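Local coordinates for peptidase S9 prolyl oligopeptidase catalytic domain-containing protein (Pyrococcus horikoshii, PDB 4HXE) that probably cleaves peptides as a serine peptidase of the prolyl oligopeptidase family, perhaps as an acylaminoacyl-peptidase, and binds magnesium ions, at residues Leu101-Ile106 with Thr153-Asp158; His301-Phe306 with Tyr314-Ala319; Tyr530-Lys535 with Lys562-Glu567. All blocks are in the same frame, centred on the assembly; numbering follows the deposited sequence.

Contact 1 of 3, residues Leu101-Ile106 with Thr153-Asp158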
ATOM      1  N   LEU A 101       4.451 -26.935   7.749  1.00 18.83           N
ATOM      2  CA  LEU A 101       3.317 -26.557   8.591  1.00 25.23           C
ATOM      3  C   LEU A 101       3.455 -25.127   8.999  1.00 26.04           C
ATOM      4  O   LEU A 101       4.528 -24.689   9.494  1.00 22.79           O
ATOM      5  CB  LEU A 101       3.237 -27.423   9.880  1.00 24.61           C
ATOM      6  CG  LEU A 101       1.854 -27.365  10.526  1.00 26.81           C
ATOM      7  CD1 LEU A 101       0.846 -28.227   9.778  1.00 29.44           C
ATOM      8  CD2 LEU A 101       1.880 -27.753  11.998  1.00 32.19           C
ATOM      9  N   GLU A 102       2.381 -24.399   8.768  1.00 30.07           N
ATOM     10  CA  GLU A 102       2.331 -22.990   9.129  0.50 38.31           C
ATOM     11  C   GLU A 102       1.797 -22.983  10.570  1.00 41.37           C
ATOM     12  O   GLU A 102       0.640 -23.278  10.790  1.00 48.41           O
ATOM     13  CB  GLU A 102       1.449 -22.227   8.115  0.50 48.52           C
ATOM     14  CG  GLU A 102       1.888 -20.809   7.724  0.50 52.13           C
ATOM     15  CD  GLU A 102       3.009 -20.715   6.668  0.50 56.70           C
ATOM     16  OE1 GLU A 102       3.751 -19.707   6.709  0.50 54.92           O
ATOM     17  OE2 GLU A 102       3.160 -21.598   5.793  0.50 54.26           O
ATOM     18  N   ALA A 103       2.695 -22.666  11.526  1.00 37.25           N
ATOM     19  CA  ALA A 103       2.525 -22.804  12.998  1.00 45.29           C
ATOM     20  C   ALA A 103       2.593 -21.557  13.958  1.00 38.21           C
ATOM     21  O   ALA A 103       3.627 -21.390  14.620  1.00 42.09           O
ATOM     22  CB  ALA A 103       3.572 -23.814  13.494  1.00 40.95           C
ATOM     23  N   LYS A 104       1.538 -20.737  14.083  1.00 38.74           N
ATOM     24  CA  LYS A 104       1.402 -19.861  15.287  1.00 36.75           C
ATOM     25  C   LYS A 104       1.513 -20.653  16.614  1.00 35.62           C
ATOM     26  O   LYS A 104       0.902 -21.736  16.803  1.00 44.74           O
ATOM     27  CB  LYS A 104       0.110 -19.007  15.306  1.00 42.02           C
ATOM     28  N   ASN A 105       2.338 -20.129  17.503  1.00 28.77           N
ATOM     29  CA  ASN A 105       2.392 -20.578  18.898  1.00 28.70           C
ATOM     30  C   ASN A 105       2.962 -21.943  19.143  1.00 29.40           C
ATOM     31  O   ASN A 105       2.486 -22.659  20.033  1.00 29.19           O
ATOM     32  CB  ASN A 105       1.010 -20.449  19.563  1.00 32.01           C
ATOM     33  CG  ASN A 105       0.419 -19.056  19.387  1.00 34.85           C
ATOM     34  OD1 ASN A 105       1.133 -18.039  19.396  1.00 38.18           O
ATOM     35  ND2 ASN A 105      -0.868 -19.007  19.215  1.00 34.67           N
ATOM     36  N   ILE A 106       3.968 -22.317  18.365  1.00 28.49           N
ATOM     37  CA  ILE A 106       4.703 -23.580  18.608  1.00 28.32           C
ATOM     38  C   ILE A 106       5.885 -23.210  19.436  1.00 28.60           C
ATOM     39  O   ILE A 106       6.505 -22.237  19.121  1.00 29.72           O
ATOM     40  CB  ILE A 106       5.174 -24.224  17.297  1.00 30.22           C
ATOM     41  CG1 ILE A 106       3.940 -24.653  16.484  1.00 28.57           C
ATOM     42  CG2 ILE A 106       6.135 -25.412  17.563  1.00 25.88           C
ATOM     43  CD1 ILE A 106       2.926 -25.500  17.271  1.00 29.29           C
ATOM     44  N   THR A 153      -0.783 -27.429  23.741  1.00 16.33           N
ATOM     45  CA  THR A 153      -1.203 -28.259  22.635  1.00 17.73           C
ATOM     46  C   THR A 153      -0.068 -29.142  22.205  1.00 17.19           C
ATOM     47  O   THR A 153       1.095 -28.736  22.212  1.00 17.05           O
ATOM     48  CB  THR A 153      -1.664 -27.399  21.406  1.00 22.62           C
ATOM     49  OG1 THR A 153      -0.536 -26.605  20.918  1.00 24.54           O
ATOM     50  CG2 THR A 153      -2.852 -26.482  21.767  1.00 19.05           C
ATOM     51  N   PHE A 154      -0.416 -30.355  21.799  1.00 15.67           N
ATOM     52  CA  PHE A 154       0.580 -31.296  21.356  1.00 17.50           C
ATOM     53  C   PHE A 154       0.109 -31.727  19.988  1.00 17.27           C
ATOM     54  O   PHE A 154      -1.090 -32.083  19.817  1.00 18.77           O
ATOM     55  CB  PHE A 154       0.592 -32.492  22.291  1.00 15.08           C
ATOM     56  CG  PHE A 154       1.092 -32.143  23.666  1.00 17.63           C
ATOM     57  CD1 PHE A 154       0.233 -31.600  24.632  1.00 15.99           C
ATOM     58  CD2 PHE A 154       2.449 -32.337  23.996  1.00 16.79           C
ATOM     59  CE1 PHE A 154       0.710 -31.287  25.904  1.00 17.52           C
ATOM     60  CE2 PHE A 154       2.916 -31.991  25.278  1.00 16.92           C
ATOM     61  CZ  PHE A 154       2.041 -31.475  26.215  1.00 15.84           C
ATOM     62  N   TRP A 155       1.016 -31.680  19.038  1.00 15.58           N
ATOM     63  CA  TRP A 155       0.701 -32.028  17.648  1.00 18.03           C
ATOM     64  C   TRP A 155       1.709 -33.027  17.229  1.00 16.60           C
ATOM     65  O   TRP A 155       2.908 -32.780  17.387  1.00 16.00           O
ATOM     66  CB  TRP A 155       0.855 -30.824  16.695  1.00 19.05           C
ATOM     67  CG  TRP A 155      -0.137 -29.703  16.846  1.00 27.41           C
ATOM     68  CD1 TRP A 155      -1.268 -29.672  17.622  1.00 27.80           C
ATOM     69  CD2 TRP A 155      -0.139 -28.395  16.142  1.00 37.48           C
ATOM     70  NE1 TRP A 155      -1.926 -28.463  17.491  1.00 36.13           N
ATOM     71  CE2 TRP A 155      -1.312 -27.661  16.637  1.00 38.37           C
ATOM     72  CE3 TRP A 155       0.695 -27.774  15.189  1.00 35.19           C
ATOM     73  CZ2 TRP A 155      -1.633 -26.381  16.177  1.00 44.40           C
ATOM     74  CZ3 TRP A 155       0.367 -26.478  14.744  1.00 35.13           C
ATOM     75  CH2 TRP A 155      -0.775 -25.804  15.213  1.00 42.05           C
ATOM     76  N   VAL A 156       1.268 -34.138  16.659  1.00 15.62           N
ATOM     77  CA  VAL A 156       2.196 -35.039  15.918  1.00 15.12           C
ATOM     78  C   VAL A 156       2.055 -34.674  14.467  1.00 14.50           C
ATOM     79  O   VAL A 156       0.989 -34.803  13.870  1.00 14.47           O
ATOM     80  CB  VAL A 156       1.886 -36.506  16.134  1.00 14.45           C
ATOM     81  CG1 VAL A 156       2.785 -37.458  15.362  1.00 13.53           C
ATOM     82  CG2 VAL A 156       2.023 -36.747  17.652  1.00 16.10           C
ATOM     83  N   ILE A 157       3.164 -34.278  13.876  1.00 14.15           N
ATOM     84  CA  ILE A 157       3.135 -33.840  12.486  1.00 15.79           C
ATOM     85  C   ILE A 157       3.827 -34.869  11.628  1.00 15.53           C
ATOM     86  O   ILE A 157       5.005 -35.234  11.891  1.00 17.21           O
ATOM     87  CB  ILE A 157       3.839 -32.474  12.364  1.00 16.96           C
ATOM     88  CG1 ILE A 157       3.101 -31.444  13.246  1.00 18.67           C
ATOM     89  CG2 ILE A 157       3.975 -32.001  10.881  1.00 16.79           C
ATOM     90  CD1 ILE A 157       4.012 -30.244  13.557  1.00 22.81           C
ATOM     91  N   ASP A 158       3.169 -35.287  10.557  1.00 14.28           N
ATOM     92  CA  ASP A 158       3.843 -36.173   9.595  1.00 14.92           C
ATOM     93  C   ASP A 158       4.526 -35.198   8.595  1.00 15.37           C
ATOM     94  O   ASP A 158       3.805 -34.474   7.897  1.00 15.52           O
ATOM     95  CB  ASP A 158       2.843 -37.032   8.818  1.00 13.64           C
ATOM     96  CG  ASP A 158       3.435 -37.607   7.607  1.00 14.58           C
ATOM     97  OD1 ASP A 158       4.677 -37.753   7.593  1.00 15.80           O
ATOM     98  OD2 ASP A 158       2.711 -38.004   6.652  1.00 16.45           O
TER
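Next to Ile157, which touches Leu101 across the contact, Asp158 OD1 is gripped twice: Arg116 NE makes a salt bridge to it and Glu160 N a hydrogen bond, while OD2 takes Gly161 N. No hydrogen bond runs between 101-106 and 153-158 themselves. Their meeting is apolar and centres on Trp155. With CG anti to the carbonyl carbon (chi1 -69°), the indole swings the CE3-CZ3 side of its six-membered ring to the other segment. Ile106 lays its CD1 over one face of this ring, in a CH-pi contact 4.1 Å from the ring centroid. The methyl sits 3.6 Å above the plane, displaced toward the rim. Leu101 CD2 comes to the same ring obliquely and closely, 3.4 Å from Trp155 CZ3. That methyl also meets Ile157 CD1 at 3.6 Å, so one methyl touches two residues of the same strand. Ala103 CB adds a looser touch on Trp155 CZ3.

This part of the chain is a beta propeller of four-stranded blades. Strand 97-102 is the outermost strand of one blade, and a type II beta turn from Ala103 to Ile106 leads into the first strand of the next. Trp155 and Ile157 belong to the third strand of that next blade. Lys99 and Glu162, both seen as ligands of one magnesium ion, lie near Leu101 and Ile157 respectively. With carbon-to-carbon packing alone between the segments, the join of the two blades here depends on shape and burial, not on directed bonds.

Contact 2 of 3, residues His301-Phe306 with Tyr314-Ala319; sequences HWIMGF and YLKETA
The tight part of this contact lies on the face carrying Ile303, Tyr314 and Lys316. His301 packs against this face too. The Lys316 side chain crosses that of His301 at about a right angle, and its CD comes within 3.1 Å of His301 ND1, which is close. Ile303 CD1 sits over one face of the imidazole, near the rim, and also touches Tyr314 CD2 at 3.7 Å. A water in the imidazole plane binds His301 ND1 at 2.7 Å and accepts a short bond from Lys316 NZ, while His301 NE2 is hydrogen-bonded to Ala297 O. The same ammonium makes a salt bridge to Glu332, whose other oxygen bonds Tyr314 OH.

Strands 302-308 and 312-317 form the antiparallel hairpin that begins the last propeller blade. Trp302 and Glu317 are a hydrogen-bonded pair, with Glu317 N 2.8 Å from Trp302 O. A beta bulge follows: Met304 and Gly305 together face Leu315. Met304 N binds Leu315 O at 2.9 Å. Leu315 N in turn binds Gly305 O.

The side of Glu317 and Met304 is looser, although Leu315 beside them is buried. Met304 is exposed, with its chain bent, and its CG rests 3.8 Å from Glu317 CB. Glu317 extends from a CG anti to its backbone N (chi1 177°), and OE1 accepts a bond from Phe396 N, while the Trp302 indole leads away from the hairpin to meet the ring of Tyr395.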
ATOM      1  N   HIS A 301      34.536 -21.583  33.088  1.00 17.83           N
ATOM      2  CA  HIS A 301      33.724 -21.377  31.886  1.00 17.07           C
ATOM      3  C   HIS A 301      32.333 -21.814  32.181  1.00 16.76           C
ATOM      4  O   HIS A 301      32.112 -22.406  33.239  1.00 17.06           O
ATOM      5  CB  HIS A 301      34.237 -22.179  30.688  1.00 16.24           C
ATOM      6  CG  HIS A 301      34.300 -23.714  30.882  1.00 16.10           C
ATOM      7  ND1 HIS A 301      35.366 -24.453  30.475  1.00 16.96           N
ATOM      8  CD2 HIS A 301      33.364 -24.641  31.401  1.00 16.18           C
ATOM      9  CE1 HIS A 301      35.149 -25.773  30.734  1.00 16.45           C
ATOM     10  NE2 HIS A 301      33.933 -25.894  31.304  1.00 16.55           N
ATOM     11  N   TRP A 302      31.428 -21.533  31.249  1.00 16.07           N
ATOM     12  CA  TRP A 302      30.038 -21.990  31.290  1.00 15.70           C
ATOM     13  C   TRP A 302      29.788 -22.750  30.030  1.00 16.92           C
ATOM     14  O   TRP A 302      29.983 -22.205  28.913  1.00 16.09           O
ATOM     15  CB  TRP A 302      29.125 -20.822  31.332  1.00 17.68           C
ATOM     16  CG  TRP A 302      28.829 -20.315  32.715  1.00 17.66           C
ATOM     17  CD1 TRP A 302      29.726 -20.141  33.737  1.00 17.07           C
ATOM     18  CD2 TRP A 302      27.532 -19.914  33.272  1.00 16.07           C
ATOM     19  NE1 TRP A 302      29.103 -19.678  34.863  1.00 16.11           N
ATOM     20  CE2 TRP A 302      27.796 -19.524  34.663  1.00 16.88           C
ATOM     21  CE3 TRP A 302      26.219 -19.910  32.804  1.00 18.32           C
ATOM     22  CZ2 TRP A 302      26.771 -19.065  35.540  1.00 16.84           C
ATOM     23  CZ3 TRP A 302      25.188 -19.429  33.675  1.00 18.14           C
ATOM     24  CH2 TRP A 302      25.465 -19.040  35.021  1.00 16.78           C
ATOM     25  N   ILE A 303      29.490 -24.046  30.176  1.00 16.08           N
ATOM     26  CA  ILE A 303      28.996 -24.817  29.053  1.00 17.00           C
ATOM     27  C   ILE A 303      27.530 -24.454  28.847  1.00 16.72           C
ATOM     28  O   ILE A 303      26.647 -24.915  29.585  1.00 16.33           O
ATOM     29  CB  ILE A 303      29.172 -26.368  29.256  1.00 16.74           C
ATOM     30  CG1 ILE A 303      30.651 -26.759  29.512  1.00 16.85           C
ATOM     31  CG2 ILE A 303      28.592 -27.123  28.058  1.00 15.28           C
ATOM     32  CD1 ILE A 303      31.649 -26.122  28.543  1.00 16.75           C
ATOM     33  N   MET A 304      27.259 -23.667  27.814  1.00 17.40           N
ATOM     34  CA  MET A 304      25.966 -23.071  27.605  1.00 16.24           C
ATOM     35  C   MET A 304      25.052 -24.105  26.890  1.00 18.33           C
ATOM     36  O   MET A 304      23.868 -23.906  26.786  1.00 18.99           O
ATOM     37  CB  MET A 304      26.112 -21.813  26.685  1.00 16.98           C
ATOM     38  CG  MET A 304      26.860 -20.641  27.326  1.00 19.81           C
ATOM     39  SD  MET A 304      26.189 -20.244  28.949  1.00 25.50           S
ATOM     40  CE  MET A 304      24.699 -19.347  28.593  1.00 27.17           C
ATOM     41  N   GLY A 305      25.568 -25.200  26.355  1.00 17.61           N
ATOM     42  CA  GLY A 305      24.670 -26.030  25.563  1.00 15.79           C
ATOM     43  C   GLY A 305      25.527 -27.105  25.014  1.00 17.75           C
ATOM     44  O   GLY A 305      26.719 -26.924  24.887  1.00 17.09           O
ATOM     45  N   PHE A 306      24.929 -28.253  24.704  1.00 16.65           N
ATOM     46  CA  PHE A 306      25.722 -29.334  24.182  1.00 16.51           C
ATOM     47  C   PHE A 306      24.754 -30.303  23.480  1.00 17.61           C
ATOM     48  O   PHE A 306      23.522 -30.226  23.631  1.00 18.95           O
ATOM     49  CB  PHE A 306      26.526 -30.047  25.323  1.00 19.48           C
ATOM     50  CG  PHE A 306      25.657 -30.629  26.421  1.00 18.38           C
ATOM     51  CD1 PHE A 306      25.306 -29.848  27.527  1.00 17.50           C
ATOM     52  CD2 PHE A 306      25.121 -31.923  26.310  1.00 20.76           C
ATOM     53  CE1 PHE A 306      24.478 -30.385  28.505  1.00 18.28           C
ATOM     54  CE2 PHE A 306      24.269 -32.440  27.293  1.00 21.16           C
ATOM     55  CZ  PHE A 306      23.981 -31.685  28.392  1.00 17.37           C
ATOM     56  N   TYR A 314      29.868 -29.006  22.178  1.00 18.68           N
ATOM     57  CA  TYR A 314      29.260 -28.101  23.164  1.00 17.85           C
ATOM     58  C   TYR A 314      29.691 -26.645  22.921  1.00 20.43           C
ATOM     59  O   TYR A 314      30.697 -26.368  22.222  1.00 20.06           O
ATOM     60  CB  TYR A 314      29.624 -28.529  24.607  1.00 18.65           C
ATOM     61  CG  TYR A 314      31.097 -28.813  24.819  1.00 16.61           C
ATOM     62  CD1 TYR A 314      31.597 -30.086  24.597  1.00 19.11           C
ATOM     63  CD2 TYR A 314      31.988 -27.780  25.204  1.00 16.72           C
ATOM     64  CE1 TYR A 314      32.938 -30.384  24.814  1.00 18.80           C
ATOM     65  CE2 TYR A 314      33.321 -28.024  25.438  1.00 16.91           C
ATOM     66  CZ  TYR A 314      33.785 -29.350  25.214  1.00 20.06           C
ATOM     67  OH  TYR A 314      35.054 -29.680  25.404  1.00 22.59           O
ATOM     68  N   LEU A 315      28.908 -25.738  23.489  1.00 18.14           N
ATOM     69  CA  LEU A 315      29.157 -24.316  23.431  1.00 18.35           C
ATOM     70  C   LEU A 315      29.783 -23.927  24.784  1.00 17.80           C
ATOM     71  O   LEU A 315      29.303 -24.319  25.835  1.00 16.19           O
ATOM     72  CB  LEU A 315      27.842 -23.573  23.232  1.00 16.59           C
ATOM     73  CG  LEU A 315      27.260 -23.559  21.829  1.00 17.94           C
ATOM     74  CD1 LEU A 315      25.959 -22.753  21.888  1.00 19.79           C
ATOM     75  CD2 LEU A 315      28.185 -22.895  20.815  1.00 18.01           C
ATOM     76  N   LYS A 316      30.899 -23.227  24.742  1.00 16.96           N
ATOM     77  CA  LYS A 316      31.618 -22.908  25.950  1.00 16.58           C
ATOM     78  C   LYS A 316      31.799 -21.429  25.883  1.00 16.60           C
ATOM     79  O   LYS A 316      32.314 -20.897  24.879  1.00 15.03           O
ATOM     80  CB  LYS A 316      33.004 -23.585  26.005  1.00 17.20           C
ATOM     81  CG  LYS A 316      33.797 -22.979  27.173  1.00 19.04           C
ATOM     82  CD  LYS A 316      35.062 -23.694  27.522  1.00 26.81           C
ATOM     83  CE  LYS A 316      35.925 -24.027  26.343  1.00 24.66           C
ATOM     84  NZ  LYS A 316      37.203 -24.481  26.911  1.00 24.96           N
ATOM     85  N   GLU A 317      31.303 -20.764  26.926  1.00 18.18           N
ATOM     86  CA  GLU A 317      31.503 -19.361  27.080  1.00 17.06           C
ATOM     87  C   GLU A 317      32.502 -19.118  28.246  1.00 17.68           C
ATOM     88  O   GLU A 317      32.585 -19.936  29.151  1.00 17.48           O
ATOM     89  CB  GLU A 317      30.138 -18.769  27.366  1.00 17.16           C
ATOM     90  CG  GLU A 317      30.185 -17.308  27.622  1.00 19.29           C
ATOM     91  CD  GLU A 317      28.784 -16.725  27.522  1.00 22.70           C
ATOM     92  OE1 GLU A 317      28.333 -16.066  28.473  1.00 20.24           O
ATOM     93  OE2 GLU A 317      28.156 -16.928  26.464  1.00 26.24           O
ATOM     94  N   THR A 318      33.245 -17.994  28.248  1.00 18.03           N
ATOM     95  CA  THR A 318      34.182 -17.717  29.337  1.00 16.42           C
ATOM     96  C   THR A 318      33.945 -16.297  29.801  1.00 18.28           C
ATOM     97  O   THR A 318      33.099 -15.630  29.256  1.00 15.92           O
ATOM     98  CB  THR A 318      35.641 -17.888  28.927  1.00 16.97           C
ATOM     99  OG1 THR A 318      35.962 -16.952  27.895  1.00 20.14           O
ATOM    100  CG2 THR A 318      35.874 -19.338  28.398  1.00 15.44           C
ATOM    101  N   ALA A 319      34.642 -15.849  30.857  1.00 18.26           N
ATOM    102  CA  ALA A 319      34.433 -14.467  31.347  1.00 18.05           C
ATOM    103  C   ALA A 319      34.719 -13.408  30.237  1.00 18.04           C
ATOM    104  O   ALA A 319      34.093 -12.343  30.209  1.00 16.97           O
ATOM    105  CB  ALA A 319      35.330 -14.224  32.523  1.00 16.80           C
TER
HETATM  106  O   HOH W   1      37.798 -24.125  29.351  1.00 24.74           O

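Contact 3 of 3, residues Tyr530-Lys535 with Lys562-Glu567; sequences YAKNVK and KDLGKE
Lys566 and Leu564 both reach toward 530-535, but they do different work. The Lys566 chain bends at chi2 (-52°) and then runs extended, which brings its ammonium to two backbone carbonyls. NZ lies 2.8 Å from Val534 O, in the carbonyl plane. It lies equally near Lys532 O, at 2.8 Å, but there it stands well above the plane of that carbonyl. The two bonds grip the end of the 3-10 segment 531-533, where carbonyls would offer partial negative charge to the lysine. CE of Lys566 travels with NZ and packs close to the same oxygens.

Leu564 meets the start of the 3-10 segment. Its side chain crosses that of Lys532 at about a right angle. CD1 touches Ala531 CB at 3.6 Å and lies 3.7 Å from Lys532 CG. The outer part of the Lys532 chain is less certain, as it has two conformers.

The backbone places both groups. Helix 552-563 ends in a Schellman motif with Gly565, at positive phi, as the C-prime residue. Gly565 N binds Lys562 O and Lys566 N binds Leu561 O.

Asp563 makes a salt bridge to Lys509 of a third subunit, so the helix end also meets the assembly. Ala531 and Val534 pack on helix 552-563, and Val534 also touches helix 467-478. Segment 530-535 leads toward strand 538-543, while 562-567 passes directly into its parallel neighbour, strand 568-573.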
ATOM      1  N   TYR A 530      11.936   1.295  53.876  1.00 16.74           N
ATOM      2  CA  TYR A 530      13.096   1.976  54.468  1.00 17.63           C
ATOM      3  C   TYR A 530      13.574   3.082  53.534  1.00 16.51           C
ATOM      4  O   TYR A 530      14.732   3.551  53.652  1.00 17.97           O
ATOM      5  CB  TYR A 530      14.237   0.963  54.631  1.00 17.12           C
ATOM      6  CG  TYR A 530      13.911  -0.204  55.503  1.00 16.09           C
ATOM      7  CD1 TYR A 530      13.305  -1.361  54.965  1.00 16.29           C
ATOM      8  CD2 TYR A 530      14.278  -0.207  56.854  1.00 16.80           C
ATOM      9  CE1 TYR A 530      13.007  -2.473  55.766  1.00 15.35           C
ATOM     10  CE2 TYR A 530      14.012  -1.322  57.658  1.00 18.00           C
ATOM     11  CZ  TYR A 530      13.370  -2.440  57.084  1.00 16.01           C
ATOM     12  OH  TYR A 530      13.069  -3.510  57.881  1.00 17.22           O
ATOM     13  N   ALA A 531      12.730   3.423  52.558  1.00 16.49           N
ATOM     14  CA  ALA A 531      13.040   4.457  51.573  1.00 15.47           C
ATOM     15  C   ALA A 531      13.596   5.720  52.209  1.00 17.77           C
ATOM     16  O   ALA A 531      14.465   6.319  51.602  1.00 17.45           O
ATOM     17  CB  ALA A 531      11.816   4.774  50.707  1.00 16.35           C
ATOM     18  N   LYS A 532      13.091   6.149  53.395  1.00 18.43           N
ATOM     19  CA  LYS A 532      13.632   7.338  54.071  0.50 19.47           C
ATOM     20  C   LYS A 532      15.171   7.304  54.245  1.00 18.70           C
ATOM     21  O   LYS A 532      15.808   8.316  54.310  1.00 16.92           O
ATOM     22  CB  LYS A 532      12.992   7.498  55.448  0.50 20.34           C
ATOM     23  CG  LYS A 532      11.533   7.941  55.415  0.50 21.69           C
ATOM     24  CD  LYS A 532      10.986   8.092  56.827  0.50 22.12           C
ATOM     25  CE  LYS A 532       9.731   8.941  56.803  0.50 22.16           C
ATOM     26  NZ  LYS A 532       8.978   8.714  58.061  0.50 24.59           N
ATOM     27  N   ASN A 533      15.748   6.119  54.319  1.00 19.33           N
ATOM     28  CA  ASN A 533      17.188   5.957  54.620  1.00 18.27           C
ATOM     29  C   ASN A 533      18.056   6.285  53.455  1.00 20.04           C
ATOM     30  O   ASN A 533      19.270   6.515  53.603  1.00 17.49           O
ATOM     31  CB  ASN A 533      17.484   4.504  54.986  1.00 18.60           C
ATOM     32  CG  ASN A 533      16.830   4.080  56.292  1.00 20.47           C
ATOM     33  OD1 ASN A 533      16.317   4.912  57.049  1.00 19.57           O
ATOM     34  ND2 ASN A 533      16.864   2.792  56.569  1.00 18.00           N
ATOM     35  N   VAL A 534      17.450   6.287  52.279  1.00 19.05           N
ATOM     36  CA  VAL A 534      18.256   6.419  51.058  1.00 19.84           C
ATOM     37  C   VAL A 534      18.991   7.775  50.970  1.00 19.40           C
ATOM     38  O   VAL A 534      18.387   8.865  51.217  1.00 21.86           O
ATOM     39  CB  VAL A 534      17.407   6.122  49.788  1.00 18.70           C
ATOM     40  CG1 VAL A 534      18.205   6.488  48.507  1.00 18.54           C
ATOM     41  CG2 VAL A 534      16.958   4.658  49.794  1.00 16.05           C
ATOM     42  N   LYS A 535      20.281   7.728  50.646  1.00 17.71           N
ATOM     43  CA  LYS A 535      21.013   8.969  50.501  1.00 19.60           C
ATOM     44  C   LYS A 535      21.729   9.050  49.159  1.00 20.47           C
ATOM     45  O   LYS A 535      22.223  10.094  48.874  1.00 21.70           O
ATOM     46  CB  LYS A 535      22.063   9.168  51.604  1.00 20.43           C
ATOM     47  CG  LYS A 535      21.523   9.284  53.022  1.00 23.08           C
ATOM     48  CD  LYS A 535      22.662   9.321  54.093  1.00 25.35           C
ATOM     49  N   LYS A 562      10.614   9.775  45.540  1.00 15.23           N
ATOM     50  CA  LYS A 562      10.364  11.227  45.193  1.00 16.49           C
ATOM     51  C   LYS A 562       9.562  11.907  46.294  1.00 16.29           C
ATOM     52  O   LYS A 562       9.791  13.065  46.641  1.00 15.39           O
ATOM     53  CB  LYS A 562       9.626  11.432  43.856  1.00 15.66           C
ATOM     54  CG  LYS A 562      10.421  10.963  42.638  1.00 17.26           C
ATOM     55  CD  LYS A 562      11.652  11.842  42.360  1.00 18.92           C
ATOM     56  CE  LYS A 562      11.275  13.277  42.130  1.00 20.24           C
ATOM     57  NZ  LYS A 562      12.495  14.051  41.684  1.00 22.39           N
ATOM     58  N   ASP A 563       8.627  11.161  46.879  1.00 17.02           N
ATOM     59  CA  ASP A 563       7.757  11.745  47.898  1.00 19.06           C
ATOM     60  C   ASP A 563       8.630  12.116  49.120  1.00 18.17           C
ATOM     61  O   ASP A 563       8.200  12.899  49.940  1.00 19.82           O
ATOM     62  CB  ASP A 563       6.649  10.739  48.295  1.00 17.54           C
ATOM     63  CG  ASP A 563       5.400  11.407  48.909  1.00 19.00           C
ATOM     64  OD1 ASP A 563       5.056  12.568  48.635  1.00 17.95           O
ATOM     65  OD2 ASP A 563       4.677  10.721  49.665  1.00 20.67           O
ATOM     66  N   LEU A 564       9.809  11.482  49.258  1.00 19.05           N
ATOM     67  CA  LEU A 564      10.681  11.720  50.398  1.00 17.84           C
ATOM     68  C   LEU A 564      11.803  12.671  49.977  1.00 17.83           C
ATOM     69  O   LEU A 564      12.725  12.849  50.722  1.00 17.32           O
ATOM     70  CB  LEU A 564      11.218  10.396  50.977  1.00 17.89           C
ATOM     71  CG  LEU A 564      10.127   9.464  51.563  1.00 18.69           C
ATOM     72  CD1 LEU A 564      10.575   8.006  51.814  1.00 16.15           C
ATOM     73  CD2 LEU A 564       9.523  10.107  52.837  1.00 19.78           C
ATOM     74  N   GLY A 565      11.749  13.280  48.781  1.00 16.82           N
ATOM     75  CA  GLY A 565      12.781  14.286  48.447  1.00 15.74           C
ATOM     76  C   GLY A 565      14.074  13.693  47.955  1.00 18.12           C
ATOM     77  O   GLY A 565      15.078  14.408  47.845  1.00 18.85           O
ATOM     78  N   LYS A 566      14.089  12.409  47.632  1.00 16.95           N
ATOM     79  CA  LYS A 566      15.322  11.758  47.218  1.00 16.97           C
ATOM     80  C   LYS A 566      15.635  12.000  45.730  1.00 18.20           C
ATOM     81  O   LYS A 566      14.708  12.233  44.924  1.00 17.71           O
ATOM     82  CB  LYS A 566      15.262  10.215  47.469  1.00 17.15           C
ATOM     83  CG  LYS A 566      14.761   9.790  48.832  1.00 16.62           C
ATOM     84  CD  LYS A 566      15.501  10.470  49.985  1.00 17.91           C
ATOM     85  CE  LYS A 566      15.119   9.819  51.306  1.00 17.48           C
ATOM     86  NZ  LYS A 566      16.196  10.174  52.269  1.00 17.34           N
ATOM     87  N   GLU A 567      16.934  11.977  45.390  1.00 17.30           N
ATOM     88  CA  GLU A 567      17.356  12.081  43.990  1.00 16.61           C
ATOM     89  C   GLU A 567      17.235  10.688  43.342  1.00 16.94           C
ATOM     90  O   GLU A 567      17.997   9.753  43.679  1.00 15.80           O
ATOM     91  CB  GLU A 567      18.803  12.584  43.869  1.00 17.09           C
ATOM     92  CG  GLU A 567      19.209  12.631  42.407  1.00 18.02           C
ATOM     93  CD  GLU A 567      20.600  13.150  42.155  1.00 17.22           C
ATOM     94  OE1 GLU A 567      20.949  13.147  40.973  1.00 16.85           O
ATOM     95  OE2 GLU A 567      21.335  13.566  43.080  1.00 16.58           O
TER

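The three contacts follow one another along the chain, each closing before the next opens. Contacts 1 and 2 belong to the propeller, which has seven four-stranded sheets. Contact 1 joins the second and third of these, and contact 2 lies within the seventh. Their centres are about 31 Å apart. Contact 3 is in the alpha/beta hydrolase part, beside the edge of the eight-stranded mixed sheet. Its centre is about 52 Å from contact 1 and about 42 Å from contact 2, on the opposite side of the chain's centre from both. None touches another. They therefore belong to separate parts: a junction of two blades, a blade that meets the hydrolase part, and the far edge of that part.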